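Local coordinates for protein putative methyltransferase (Emericella variicolor, PDB 7DMB) that probably transfers methyl groups from S-adenosyl-L-methionine, acting in trans with a polyketide synthase in calbistrin biosynthesis, at residues G199-E204 with A273-V278. Residues are numbered along the deposited sequence; the frame is centred on the assembly and turned at random.
Sequences GLRILE and AGAYDV
Ile202 and Val278 pair in parallel register, with Leu203 N donating to Val278 O at 3.1 Å and Arg201 O accepting from both Val278 N and Asp277 N, the latter at 2.9 Å. This double acceptance accompanies a corner in the chain at Asp277, whose helix-like backbone angles interrupt the extended path just before Val278. The corner turns the aspartate toward Arg201, and its short carboxylate takes the role of a backbone acceptor: Asp277 OD2 receives Arg201 N at 2.8 Å on the anti side. The same oxygen also accepts from Arg201 NE, while Arg201 NH2 reaches Asp277 OD1 at 3.1 Å, making a side-on salt bridge. A bend at chi3 (-59°) turns this guanidinium edge to the carboxylate; both oxygens lie near the guanidinium plane, but the donors approach from above the carboxylate plane, the two planes being 43° apart. Gln303 is a second donor to Asp277 OD1. The two segments lie on strands 200-205 and 276-282, the first and fourth of the 3-2-1-4-5-7-6 sheet of a Rossmann-like, class I methyltransferase fold; strand 200-205 leads toward Gly211, at the start of helix 211-220, which binds S-adenosyl-L-homocysteine. Branched Leu200, Ile202 and Val278 point to the same buried side, Leu200 CD2 meeting Val278 CG2 at 3.9 Å, with Trp36 against Leu200 and Val278. Leu203 and Tyr276 pack on the opposite side: Leu203 CD1 lies over the ring face, 4.0 Å from the Tyr276 ring centroid, in a CH-pi contact. Leu301 of helix 291-301 touches both apolar surfaces.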
loop_
_atom_site.group_PDB
_atom_site.type_symbol
_atom_site.label_atom_id
_atom_site.label_comp_id
_atom_site.label_asym_id
_atom_site.label_seq_id
_atom_site.Cartn_x
_atom_site.Cartn_y
_atom_site.Cartn_z
ATOM N N GLY A 199 -12.807 15.782 -18.391
ATOM C CA GLY A 199 -12.606 14.659 -19.288
ATOM C C GLY A 199 -11.368 13.852 -18.942
ATOM O O GLY A 199 -10.740 13.243 -19.819
ATOM N N LEU A 200 -11.026 13.837 -17.654
ATOM C CA LEU A 200 -9.776 13.246 -17.192
ATOM C C LEU A 200 -9.576 11.846 -17.768
ATOM O O LEU A 200 -10.490 11.016 -17.758
ATOM C CB LEU A 200 -9.768 13.202 -15.657
ATOM C CG LEU A 200 -8.422 13.375 -14.944
ATOM C CD1 LEU A 200 -7.843 14.770 -15.166
ATOM C CD2 LEU A 200 -8.548 13.042 -13.443
ATOM N N ARG A 201 -8.386 11.604 -18.306
ATOM C CA ARG A 201 -7.957 10.268 -18.709
ATOM C C ARG A 201 -7.080 9.711 -17.586
ATOM O O ARG A 201 -6.000 10.243 -17.311
ATOM C CB ARG A 201 -7.225 10.331 -20.051
ATOM C CG ARG A 201 -8.098 10.937 -21.171
ATOM C CD ARG A 201 -7.293 11.328 -22.409
ATOM N NE ARG A 201 -6.244 12.305 -22.104
ATOM C CZ ARG A 201 -5.234 12.610 -22.924
ATOM N NH1 ARG A 201 -5.144 12.019 -24.107
ATOM N NH2 ARG A 201 -4.308 13.500 -22.565
ATOM N N ILE A 202 -7.571 8.677 -16.902
ATOM C CA ILE A 202 -6.925 8.121 -15.712
ATOM C C ILE A 202 -6.536 6.678 -16.000
ATOM O O ILE A 202 -7.311 5.927 -16.606
ATOM C CB ILE A 202 -7.814 8.152 -14.445
ATOM C CG1 ILE A 202 -8.249 9.554 -14.077
ATOM C CG2 ILE A 202 -7.071 7.558 -13.236
ATOM C CD1 ILE A 202 -9.732 9.758 -14.279
ATOM N N LEU A 203 -5.339 6.292 -15.553
ATOM C CA LEU A 203 -4.909 4.903 -15.562
ATOM C C LEU A 203 -4.421 4.563 -14.164
ATOM O O LEU A 203 -3.633 5.319 -13.587
ATOM C CB LEU A 203 -3.802 4.662 -16.591
ATOM C CG LEU A 203 -3.375 3.206 -16.825
ATOM C CD1 LEU A 203 -3.185 2.929 -18.317
ATOM C CD2 LEU A 203 -2.112 2.897 -16.058
ATOM N N GLU A 204 -4.879 3.447 -13.606
ATOM C CA GLU A 204 -4.350 2.992 -12.316
ATOM C C GLU A 204 -3.484 1.744 -12.510
ATOM O O GLU A 204 -3.940 0.744 -13.087
ATOM C CB GLU A 204 -5.466 2.725 -11.306
ATOM C CG GLU A 204 -4.948 2.132 -10.000
ATOM C CD GLU A 204 -6.032 2.016 -8.976
ATOM O OE1 GLU A 204 -7.187 2.367 -9.316
ATOM O OE2 GLU A 204 -5.739 1.577 -7.839
ATOM N N ALA A 273 1.507 6.066 -25.662
ATOM C CA ALA A 273 2.374 6.993 -24.947
ATOM C C ALA A 273 1.721 8.365 -24.832
ATOM O O ALA A 273 1.141 8.877 -25.792
ATOM C CB ALA A 273 3.718 7.112 -25.659
ATOM N N GLY A 274 1.818 8.958 -23.643
ATOM C CA GLY A 274 1.354 10.316 -23.423
ATOM C C GLY A 274 -0.144 10.510 -23.471
ATOM O O GLY A 274 -0.606 11.642 -23.647
ATOM N N ALA A 275 -0.925 9.443 -23.307
ATOM C CA ALA A 275 -2.365 9.501 -23.496
ATOM C C ALA A 275 -3.139 9.605 -22.185
ATOM O O ALA A 275 -4.356 9.375 -22.172
ATOM C CB ALA A 275 -2.827 8.275 -24.286
ATOM N N TYR A 276 -2.482 9.973 -21.090
ATOM C CA TYR A 276 -3.138 9.965 -19.792
ATOM C C TYR A 276 -2.746 11.195 -18.996
ATOM O O TYR A 276 -1.584 11.624 -19.008
ATOM C CB TYR A 276 -2.803 8.679 -19.014
ATOM C CG TYR A 276 -3.345 7.445 -19.712
ATOM C CD1 TYR A 276 -4.681 7.064 -19.565
ATOM C CD2 TYR A 276 -2.534 6.682 -20.544
ATOM C CE1 TYR A 276 -5.191 5.925 -20.234
ATOM C CE2 TYR A 276 -3.028 5.560 -21.205
ATOM C CZ TYR A 276 -4.357 5.192 -21.052
ATOM O OH TYR A 276 -4.814 4.072 -21.696
ATOM N N ASP A 277 -3.729 11.748 -18.296
ATOM C CA ASP A 277 -3.527 12.943 -17.496
ATOM C C ASP A 277 -3.063 12.606 -16.090
ATOM O O ASP A 277 -2.259 13.341 -15.511
ATOM C CB ASP A 277 -4.824 13.746 -17.448
ATOM C CG ASP A 277 -5.382 13.983 -18.822
ATOM O OD1 ASP A 277 -4.620 14.534 -19.651
ATOM O OD2 ASP A 277 -6.543 13.579 -19.091
ATOM N N VAL A 278 -3.570 11.516 -15.524
ATOM C CA VAL A 278 -3.235 11.111 -14.164
ATOM C C VAL A 278 -3.005 9.607 -14.169
ATOM O O VAL A 278 -3.827 8.845 -14.697
ATOM C CB VAL A 278 -4.333 11.490 -13.143
ATOM C CG1 VAL A 278 -3.906 11.111 -11.719
ATOM C CG2 VAL A 278 -4.646 12.991 -13.208
#